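Local coordinates for protein putative tryptophan halogenase (Xanthomonas campestris pv. campestris, PDB 6Y1W) that is a flavin-dependent halogenase, here without its flavin cofactor, that probably uses FAD to halogenate an aromatic substrate, at residues A[27-32]-A[183-188]; A[149-154]-A[493-498]; A[400-405]-A[409-414]. All coordinates share one frame; numbering follows the deposited sequence. Where two conformers were deposited one is given.

Contact 1. Residues A[27-32]-A[183-188]; sequences AGWMAA and VQRIEG
In the Rossmann-type part of the halogenase, predicted to bind FAD, the first helix after the glycine-rich turn meets the third strand of the sheet through Trp29, which reaches from the helix to Val183 and Arg185. The six-membered ring of the indole does the touching. Its CZ2 lies 3.8 Å from Arg185 CD, near the indole plane, and Trp29 CH2 is 4.1 Å from Arg185 CB, so the aliphatic part of the arginine runs past the ring rim at about a right angle to the tryptophan side chain. With CG opposite the backbone N (chi1 -179°) and the chain extended as far as NE, Arg185 carries these methylenes across the rim of the benzo ring before its charged end passes on; the guanidinium and indole planes are 23° apart.

Helix 25-39 carries Gly28 of a GxGxxG-like sequence and Ala27, predicted to contact FAD, while strand 184-195 is the neighbour of strand 44-49 in the parallel core. Glu49 at the end of that middle strand accepts a hydrogen bond from Trp29 NE1 and forms a salt bridge with Arg185 NE, so one carboxylate oxygen ties together the polar ends of two residues whose carbon portions already touch. Asp51 takes Arg185 NH2.

Just ahead of the strand, the two branches of Val183 divide the work. CG1 stands 4.1 Å from Trp29 CZ3, approaching the ring obliquely, whereas CG2 faces the next helical turn, 4.2 Å from Ala32 CB and 3.9 Å from the carbonyl oxygen Ala32 O.

Contact 2. Residues A[149-154]-A[493-498]; sequences GRFAHL and AEFLRR
Phe495 projects from helix 492-499 into an aromatic cluster with Phe151 and His153, and its ring meets three successive residues of the loop. The tight part is at its centre. Ala152 CA sits over one face of the Phe495 ring, 4.0 Å from the centroid and 13° off the normal, a CH-pi contact; the methyl group is displaced toward the rim, with Ala152 CB 3.7 Å from Phe495 CE1. Phe151 turns an edge to the Phe495 face in an offset edge-to-face pair, centroids 5.5 Å apart and planes at 71°, in which CD2 of Phe151 lies 3.8 Å from CD2 of Phe495. The Phe495 ring is brought to the loop by a chi1 of -169°, which sets CG opposite the helix backbone N.

His153 approaches the far end of the ring, with its ND1 3.4 Å from Phe495 CZ; the meeting is oblique. The other imidazole nitrogen, NE2, is hydrogen-bonded to Glu77 OE1, which probably restrains the rotation of the ring. Close packing has a polar cost: Phe151 O is buried 3.3 Å from Phe495 CB and has no hydrogen-bonding partner in the model.

The other side chains of the helical segment are looser: Arg497 and Arg498 are exposed to solvent.

Around the cluster, Phe88 stacks on Phe151; its strand, 87-89, also carries Lys89, the predicted active-site residue, whose side chain is about 8 Å from that of Phe151. Tyr161 and Tyr499 add further rings, and backbone hydrogen bonds of Gly149 with His492 and of Phe151 with Pro490 fasten the loop after helix 141-148 to the first residue of helix 492-499 and the segment leading into it.

Contact 3. Residues A[400-405]-A[409-414]; sequences DRRDTA and DCASME. With BUD ((2S,3S)-butane-2,3-diol), chain J.
One face of the Arg402 guanidinium lies against the methyl group of Ala411; in the modelled conformer, Ala411 CB is 3.3 Å from Arg402 NH2 and offset toward the rim of the flat group. At its edge, in plane, NH2 donates to Arg401 O. The loop 400-405 thereby folds back over helix 405-412, the helix it leads into, with Thr404 as N-cap: its OG1 caps the backbone N of Trp407.

Arg402 reaches the helix because its chain bends at chi2 (-71°), carrying the guanidinium back over the last helical turn. The 2.9 Å bond from Arg402 NH2 to Arg401 O is fairly straight at the hydrogen, yet the donor stands well above the carbonyl plane, away from the lone pairs. Thr399 O is a second acceptor for the same nitrogen.

The Arg401 guanidinium is engaged along its edge. NE and NH2 grip Asp403 side-on, one nitrogen to each carboxylate oxygen, both on syn lone pairs; the salt bridge from Arg401 NH2 to Asp403 OD2 is 2.8 Å long. NH2 also donates to O2 of a bound butanediol, and NH1 to His96 O, so this charged group is held from several directions and probably keeps a fixed rotation.

Within the helix, the carbonyl of Ala405 faces the Asp409 backbone, while the Asp409 carboxylate is directed to Tyr293 through OD2. The first-turn bond, from Asp409 N to Ala405 O, measures 2.8 Å with an N-H...O angle of 155°, and its donor is tilted 22° from the carbonyl plane.

The three contacts illustrate how chemistry follows depth. Contact 1 is buried in the nucleotide-binding part and joins a helix to a sheet strand; contact 2, partly buried, joins a loop to a helix near the C-terminal end of the chain and is almost wholly aromatic; contact 3 lies at the surface, where a loop and the helix following it meet through a guanidinium face on a methyl group and a backbone bond, while the salt bridge stays inside the loop. No secondary-structure element is shared between them, and none touches another. Contacts 1 and 3 lie on opposite sides of the chain's centre, whereas contact 2 spans 338 intervening residues, contact 3 among them.

Contact 1. Residues A[27-32]-A[183-188]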
loop_
_atom_site.group_PDB
_atom_site.type_symbol
_atom_site.label_atom_id
_atom_site.label_comp_id
_atom_site.label_asym_id
_atom_site.label_seq_id
_atom_site.Cartn_x
_atom_site.Cartn_y
_atom_site.Cartn_z
ATOM N N ALA A 27 -11.166 21.905 -11.333
ATOM C CA ALA A 27 -10.778 20.663 -12.010
ATOM C C ALA A 27 -9.977 20.952 -13.267
ATOM O O ALA A 27 -8.928 20.342 -13.507
ATOM C CB ALA A 27 -12.014 19.826 -12.351
ATOM N N GLY A 28 -10.478 21.867 -14.088
ATOM C CA GLY A 28 -9.839 22.125 -15.370
ATOM C C GLY A 28 -8.469 22.751 -15.193
ATOM O O GLY A 28 -7.501 22.353 -15.880
ATOM N N TRP A 29 -8.362 23.728 -14.279
ATOM C CA TRP A 29 -7.077 24.419 -14.173
ATOM C C TRP A 29 -6.085 23.641 -13.330
ATOM O O TRP A 29 -4.875 23.796 -13.524
ATOM C CB TRP A 29 -7.271 25.865 -13.664
ATOM C CG TRP A 29 -7.893 26.744 -14.740
ATOM C CD1 TRP A 29 -9.149 27.284 -14.738
ATOM C CD2 TRP A 29 -7.298 27.126 -15.991
ATOM N NE1 TRP A 29 -9.355 27.997 -15.895
ATOM C CE2 TRP A 29 -8.239 27.901 -16.686
ATOM C CE3 TRP A 29 -6.057 26.880 -16.579
ATOM C CZ2 TRP A 29 -7.982 28.437 -17.956
ATOM C CZ3 TRP A 29 -5.800 27.401 -17.825
ATOM C CH2 TRP A 29 -6.763 28.173 -18.510
ATOM N N MET A 30 -6.524 22.800 -12.387
ATOM C CA MET A 30 -5.562 21.884 -11.776
ATOM C C MET A 30 -5.003 20.930 -12.826
ATOM O O MET A 30 -3.809 20.614 -12.812
ATOM C CB MET A 30 -6.196 21.086 -10.626
ATOM C CG MET A 30 -6.387 21.819 -9.339
ATOM S SD MET A 30 -7.237 20.873 -8.034
ATOM C CE MET A 30 -5.974 19.657 -7.642
ATOM N N ALA A 31 -5.851 20.444 -13.731
ATOM C CA ALA A 31 -5.371 19.531 -14.770
ATOM C C ALA A 31 -4.436 20.254 -15.729
ATOM O O ALA A 31 -3.368 19.740 -16.086
ATOM C CB ALA A 31 -6.570 18.942 -15.526
ATOM N N ALA A 32 -4.834 21.456 -16.161
ATOM C CA ALA A 32 -3.992 22.219 -17.072
ATOM C C ALA A 32 -2.651 22.518 -16.440
ATOM O O ALA A 32 -1.623 22.494 -17.119
ATOM C CB ALA A 32 -4.672 23.531 -17.455
ATOM N N VAL A 183 -0.427 26.859 -22.010
ATOM C CA VAL A 183 -1.804 26.413 -22.227
ATOM C C VAL A 183 -2.557 27.506 -22.966
ATOM O O VAL A 183 -2.455 28.697 -22.625
ATOM C CB VAL A 183 -2.494 26.094 -20.889
ATOM C CG1 VAL A 183 -3.990 25.785 -21.101
ATOM C CG2 VAL A 183 -1.817 24.895 -20.236
ATOM N N GLN A 184 -3.299 27.111 -23.999
ATOM C CA GLN A 184 -4.106 28.027 -24.785
ATOM C C GLN A 184 -5.520 28.021 -24.220
ATOM O O GLN A 184 -6.172 26.975 -24.227
ATOM C CB GLN A 184 -4.131 27.587 -26.250
ATOM C CG GLN A 184 -5.080 28.436 -27.101
ATOM C CD GLN A 184 -5.150 27.988 -28.560
ATOM O OE1 GLN A 184 -5.706 28.696 -29.401
ATOM N NE2 GLN A 184 -4.595 26.807 -28.862
ATOM N N ARG A 185 -5.998 29.175 -23.752
ATOM C CA ARG A 185 -7.352 29.282 -23.220
ATOM C C ARG A 185 -8.276 29.787 -24.321
ATOM O O ARG A 185 -7.936 30.743 -25.025
ATOM C CB ARG A 185 -7.400 30.218 -22.015
ATOM C CG ARG A 185 -8.789 30.340 -21.417
ATOM C CD ARG A 185 -8.776 31.347 -20.285
ATOM N NE ARG A 185 -10.091 31.529 -19.679
ATOM C CZ ARG A 185 -10.938 32.517 -19.954
ATOM N NH1 ARG A 185 -10.633 33.443 -20.866
ATOM N NH2 ARG A 185 -12.102 32.570 -19.320
ATOM N N ILE A 186 -9.408 29.106 -24.512
ATOM C CA ILE A 186 -10.446 29.540 -25.447
ATOM C C ILE A 186 -11.724 29.764 -24.641
ATOM O O ILE A 186 -12.205 28.845 -23.965
ATOM C CB ILE A 186 -10.675 28.517 -26.574
ATOM C CG1 ILE A 186 -9.373 28.249 -27.344
ATOM C CG2 ILE A 186 -11.791 28.985 -27.525
ATOM C CD1 ILE A 186 -9.530 27.275 -28.492
ATOM N N GLU A 187 -12.236 31.000 -24.647
ATOM C CA GLU A 187 -13.447 31.333 -23.905
ATOM C C GLU A 187 -14.651 31.007 -24.776
ATOM O O GLU A 187 -14.657 31.311 -25.976
ATOM C CB GLU A 187 -13.482 32.809 -23.504
ATOM C CG GLU A 187 -14.550 33.154 -22.440
ATOM C CD GLU A 187 -15.979 33.215 -22.987
ATOM O OE1 GLU A 187 -16.154 33.583 -24.171
ATOM O OE2 GLU A 187 -16.933 32.897 -22.228
ATOM N N GLY A 188 -15.631 30.330 -24.208
ATOM C CA GLY A 188 -16.821 30.054 -24.983
ATOM C C GLY A 188 -17.600 28.876 -24.451
ATOM O O GLY A 188 -17.240 28.245 -23.455
#

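Contact 2. Residues A[149-154]-A[493-498]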
loop_
_atom_site.group_PDB
_atom_site.type_symbol
_atom_site.label_atom_id
_atom_site.label_comp_id
_atom_site.label_asym_id
_atom_site.label_seq_id
_atom_site.Cartn_x
_atom_site.Cartn_y
_atom_site.Cartn_z
ATOM N N GLY A 149 -5.779 26.577 18.643
ATOM C CA GLY A 149 -5.687 27.592 17.593
ATOM C C GLY A 149 -4.277 28.035 17.265
ATOM O O GLY A 149 -4.039 29.234 17.008
ATOM N N ARG A 150 -3.337 27.101 17.256
ATOM C CA ARG A 150 -1.922 27.371 17.030
ATOM C C ARG A 150 -1.418 26.659 15.780
ATOM O O ARG A 150 -1.895 25.570 15.428
ATOM C CB ARG A 150 -1.094 26.910 18.243
ATOM C CG ARG A 150 -1.455 27.641 19.522
ATOM C CD ARG A 150 -0.528 27.238 20.646
ATOM N NE ARG A 150 -0.815 27.985 21.866
ATOM C CZ ARG A 150 -0.242 29.137 22.199
ATOM N NH1 ARG A 150 0.658 29.697 21.401
ATOM N NH2 ARG A 150 -0.583 29.734 23.338
ATOM N N PHE A 151 -0.428 27.264 15.106
ATOM C CA PHE A 151 0.175 26.619 13.942
ATOM C C PHE A 151 1.527 27.241 13.645
ATOM O O PHE A 151 1.650 28.477 13.611
ATOM C CB PHE A 151 -0.683 26.727 12.661
ATOM C CG PHE A 151 -0.046 26.017 11.488
ATOM C CD1 PHE A 151 -0.247 24.651 11.315
ATOM C CD2 PHE A 151 0.849 26.674 10.643
ATOM C CE1 PHE A 151 0.390 23.975 10.295
ATOM C CE2 PHE A 151 1.505 26.001 9.624
ATOM C CZ PHE A 151 1.278 24.631 9.459
ATOM N N ALA A 152 2.503 26.382 13.357
ATOM C CA ALA A 152 3.690 26.726 12.567
ATOM C C ALA A 152 4.243 25.428 11.990
ATOM O O ALA A 152 3.900 24.352 12.459
ATOM C CB ALA A 152 4.738 27.459 13.435
ATOM N N HIS A 153 5.084 25.524 10.945
ATOM C CA HIS A 153 5.732 24.316 10.444
ATOM C C HIS A 153 6.728 23.802 11.474
ATOM O O HIS A 153 7.349 24.578 12.199
ATOM C CB HIS A 153 6.499 24.554 9.136
ATOM C CG HIS A 153 5.677 25.153 8.049
ATOM N ND1 HIS A 153 5.535 26.515 7.896
ATOM C CD2 HIS A 153 4.947 24.583 7.068
ATOM C CE1 HIS A 153 4.759 26.760 6.854
ATOM N NE2 HIS A 153 4.378 25.603 6.339
ATOM N N LEU A 154 6.896 22.490 11.506
ATOM C CA LEU A 154 7.930 21.908 12.357
ATOM C C LEU A 154 8.971 21.185 11.518
ATOM O O LEU A 154 8.669 20.723 10.415
ATOM C CB LEU A 154 7.318 20.934 13.370
ATOM C CG LEU A 154 6.591 21.610 14.532
ATOM C CD1 LEU A 154 5.868 20.579 15.420
ATOM C CD2 LEU A 154 7.607 22.433 15.336
ATOM N N ALA A 493 -3.141 33.266 13.759
ATOM C CA ALA A 493 -3.183 34.579 13.127
ATOM C C ALA A 493 -1.804 35.211 13.083
ATOM O O ALA A 493 -1.456 35.869 12.101
ATOM C CB ALA A 493 -4.140 35.498 13.884
ATOM N N GLU A 494 -1.003 35.021 14.140
ATOM C CA GLU A 494 0.345 35.574 14.122
ATOM C C GLU A 494 1.197 34.893 13.062
ATOM O O GLU A 494 1.968 35.551 12.346
ATOM C CB GLU A 494 0.985 35.435 15.504
ATOM C CG GLU A 494 0.542 36.537 16.437
ATOM C CD GLU A 494 0.959 36.296 17.866
ATOM O OE1 GLU A 494 0.219 36.750 18.774
ATOM O OE2 GLU A 494 2.029 35.667 18.068
ATOM N N PHE A 495 1.056 33.576 12.920
ATOM C CA PHE A 495 1.825 32.894 11.901
ATOM C C PHE A 495 1.403 33.337 10.501
ATOM O O PHE A 495 2.253 33.599 9.650
ATOM C CB PHE A 495 1.698 31.370 12.066
ATOM C CG PHE A 495 2.666 30.638 11.211
ATOM C CD1 PHE A 495 4.017 30.567 11.577
ATOM C CD2 PHE A 495 2.270 30.089 10.006
ATOM C CE1 PHE A 495 4.943 29.927 10.744
ATOM C CE2 PHE A 495 3.183 29.462 9.176
ATOM C CZ PHE A 495 4.531 29.374 9.540
ATOM N N LEU A 496 0.090 33.446 10.252
ATOM C CA LEU A 496 -0.377 33.890 8.940
ATOM C C LEU A 496 0.169 35.273 8.588
ATOM O O LEU A 496 0.617 35.513 7.467
ATOM C CB LEU A 496 -1.901 33.916 8.911
ATOM C CG LEU A 496 -2.591 32.545 9.084
ATOM C CD1 LEU A 496 -4.070 32.770 9.348
ATOM C CD2 LEU A 496 -2.406 31.757 7.752
ATOM N N ARG A 497 0.087 36.195 9.541
ATOM C CA ARG A 497 0.542 37.558 9.281
ATOM C C ARG A 497 2.005 37.588 8.856
ATOM O O ARG A 497 2.399 38.432 8.036
ATOM C CB ARG A 497 0.358 38.405 10.527
ATOM C CG ARG A 497 -0.993 39.093 10.582
ATOM C CD ARG A 497 -1.003 40.191 11.637
ATOM N NE ARG A 497 -1.079 39.645 12.990
ATOM C CZ ARG A 497 -2.216 39.320 13.595
ATOM N NH1 ARG A 497 -3.371 39.484 12.953
ATOM N NH2 ARG A 497 -2.198 38.832 14.834
ATOM N N ARG A 498 2.831 36.706 9.428
ATOM C CA ARG A 498 4.252 36.686 9.080
ATOM C C ARG A 498 4.573 35.835 7.858
ATOM O O ARG A 498 5.550 36.123 7.149
ATOM C CB ARG A 498 5.094 36.158 10.255
ATOM C CG ARG A 498 4.808 36.814 11.588
ATOM C CD ARG A 498 5.871 36.453 12.635
ATOM N NE ARG A 498 5.959 35.015 12.902
ATOM C CZ ARG A 498 5.794 34.466 14.106
ATOM N NH1 ARG A 498 5.893 33.149 14.261
ATOM N NH2 ARG A 498 5.528 35.233 15.160
#

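Contact 3. Residues A[400-405]-A[409-414]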
loop_
_atom_site.group_PDB
_atom_site.type_symbol
_atom_site.label_atom_id
_atom_site.label_comp_id
_atom_site.label_asym_id
_atom_site.label_seq_id
_atom_site.Cartn_x
_atom_site.Cartn_y
_atom_site.Cartn_z
ATOM N N ASP A 400 -24.872 7.100 18.045
ATOM C CA ASP A 400 -25.847 6.796 19.095
ATOM C C ASP A 400 -27.190 7.474 18.857
ATOM O O ASP A 400 -28.166 7.170 19.570
ATOM C CB ASP A 400 -25.336 7.229 20.473
ATOM C CG ASP A 400 -24.095 6.481 20.920
ATOM O OD1 ASP A 400 -23.776 5.396 20.381
ATOM O OD2 ASP A 400 -23.451 6.996 21.845
ATOM N N ARG A 401 -27.269 8.365 17.882
ATOM C CA ARG A 401 -28.462 9.180 17.706
ATOM C C ARG A 401 -29.641 8.347 17.227
ATOM O O ARG A 401 -29.534 7.606 16.242
ATOM C CB ARG A 401 -28.184 10.310 16.725
ATOM C CG ARG A 401 -27.144 11.300 17.284
ATOM C CD ARG A 401 -27.057 12.576 16.418
ATOM N NE ARG A 401 -28.280 13.387 16.437
ATOM C CZ ARG A 401 -28.341 14.649 16.008
ATOM N NH1 ARG A 401 -27.239 15.245 15.537
ATOM N NH2 ARG A 401 -29.504 15.316 16.012
ATOM N N ARG A 402 -30.789 8.528 17.895
ATOM C CA ARG A 402 -32.065 7.986 17.438
ATOM C C ARG A 402 -33.148 9.054 17.522
ATOM O O ARG A 402 -34.353 8.737 17.544
ATOM C CB ARG A 402 -32.471 6.746 18.253
ATOM C CG ARG A 402 -31.403 5.662 18.310
ATOM C CD ARG A 402 -31.216 4.952 16.970
ATOM N NE ARG A 402 -30.332 3.801 17.115
ATOM C CZ ARG A 402 -29.007 3.833 17.033
ATOM N NH1 ARG A 402 -28.311 2.704 17.199
ATOM N NH2 ARG A 402 -28.384 4.991 16.787
ATOM N N ASP A 403 -32.739 10.315 17.558
ATOM C CA ASP A 403 -33.667 11.390 17.897
ATOM C C ASP A 403 -34.450 11.924 16.718
ATOM O O ASP A 403 -35.361 12.722 16.935
ATOM C CB ASP A 403 -32.939 12.557 18.575
ATOM C CG ASP A 403 -31.741 13.084 17.752
ATOM O OD1 ASP A 403 -30.725 12.365 17.700
ATOM O OD2 ASP A 403 -31.831 14.191 17.158
ATOM N N THR A 404 -34.098 11.568 15.467
ATOM C CA THR A 404 -34.893 11.910 14.301
ATOM C C THR A 404 -34.969 10.676 13.414
ATOM O O THR A 404 -34.163 9.725 13.559
ATOM C CB THR A 404 -34.308 13.077 13.472
ATOM O OG1 THR A 404 -33.100 12.618 12.824
ATOM C CG2 THR A 404 -34.005 14.282 14.345
ATOM N N ALA A 405 -35.976 10.657 12.532
ATOM C CA ALA A 405 -36.103 9.551 11.590
ATOM C C ALA A 405 -34.850 9.433 10.723
ATOM O O ALA A 405 -34.393 8.324 10.411
ATOM C CB ALA A 405 -37.336 9.755 10.704
ATOM N N ASP A 409 -32.680 6.069 10.549
ATOM C CA ASP A 409 -32.460 5.403 9.261
ATOM C C ASP A 409 -30.965 5.222 8.993
ATOM O O ASP A 409 -30.530 4.157 8.531
ATOM C CB ASP A 409 -33.096 6.188 8.110
ATOM C CG ASP A 409 -34.629 6.157 8.137
ATOM O OD1 ASP A 409 -35.235 5.452 8.992
ATOM O OD2 ASP A 409 -35.211 6.871 7.316
ATOM N N CYS A 410 -30.153 6.233 9.320
ATOM C CA CYS A 410 -28.703 6.082 9.125
ATOM C C CYS A 410 -28.148 4.952 9.981
ATOM O O CYS A 410 -27.267 4.196 9.551
ATOM C CB CYS A 410 -27.963 7.385 9.482
ATOM S SG CYS A 410 -28.193 8.790 8.380
ATOM N N ALA A 411 -28.634 4.834 11.219
ATOM C CA ALA A 411 -28.099 3.829 12.129
ATOM C C ALA A 411 -28.540 2.418 11.752
ATOM O O ALA A 411 -27.833 1.447 12.059
ATOM C CB ALA A 411 -28.526 4.170 13.563
ATOM N N SER A 412 -29.694 2.285 11.102
ATOM C CA SER A 412 -30.295 0.968 10.864
ATOM C C SER A 412 -30.109 0.463 9.435
ATOM O O SER A 412 -30.368 -0.722 9.175
ATOM C CB SER A 412 -31.795 1.025 11.212
ATOM O OG SER A 412 -32.517 1.738 10.224
ATOM N N MET A 413 -29.622 1.298 8.522
ATOM C CA MET A 413 -29.498 0.917 7.113
ATOM C C MET A 413 -28.491 -0.218 6.941
ATOM O O MET A 413 -27.539 -0.362 7.718
ATOM C CB MET A 413 -29.065 2.137 6.286
ATOM C CG MET A 413 -27.666 2.603 6.600
ATOM S SD MET A 413 -27.171 4.017 5.552
ATOM C CE MET A 413 -25.663 4.476 6.351
ATOM N N GLU A 414 -28.665 -1.004 5.870
ATOM C CA GLU A 414 -27.604 -1.918 5.469
ATOM C C GLU A 414 -26.415 -1.121 4.927
ATOM O O GLU A 414 -26.589 -0.025 4.404
ATOM C CB GLU A 414 -28.105 -2.873 4.390
ATOM C CG GLU A 414 -29.281 -3.719 4.844
ATOM C CD GLU A 414 -28.940 -4.576 6.050
ATOM O OE1 GLU A 414 -27.952 -5.343 5.975
ATOM O OE2 GLU A 414 -29.650 -4.471 7.078
HETATM C C1 BUD J . -29.593 20.628 18.600
HETATM O O1 BUD J . -31.107 20.152 16.737
HETATM C C2 BUD J . -29.770 20.111 17.171
HETATM O O2 BUD J . -29.801 18.156 15.885
HETATM C C3 BUD J . -29.365 18.646 17.115
HETATM C C4 BUD J . -27.844 18.500 17.161
#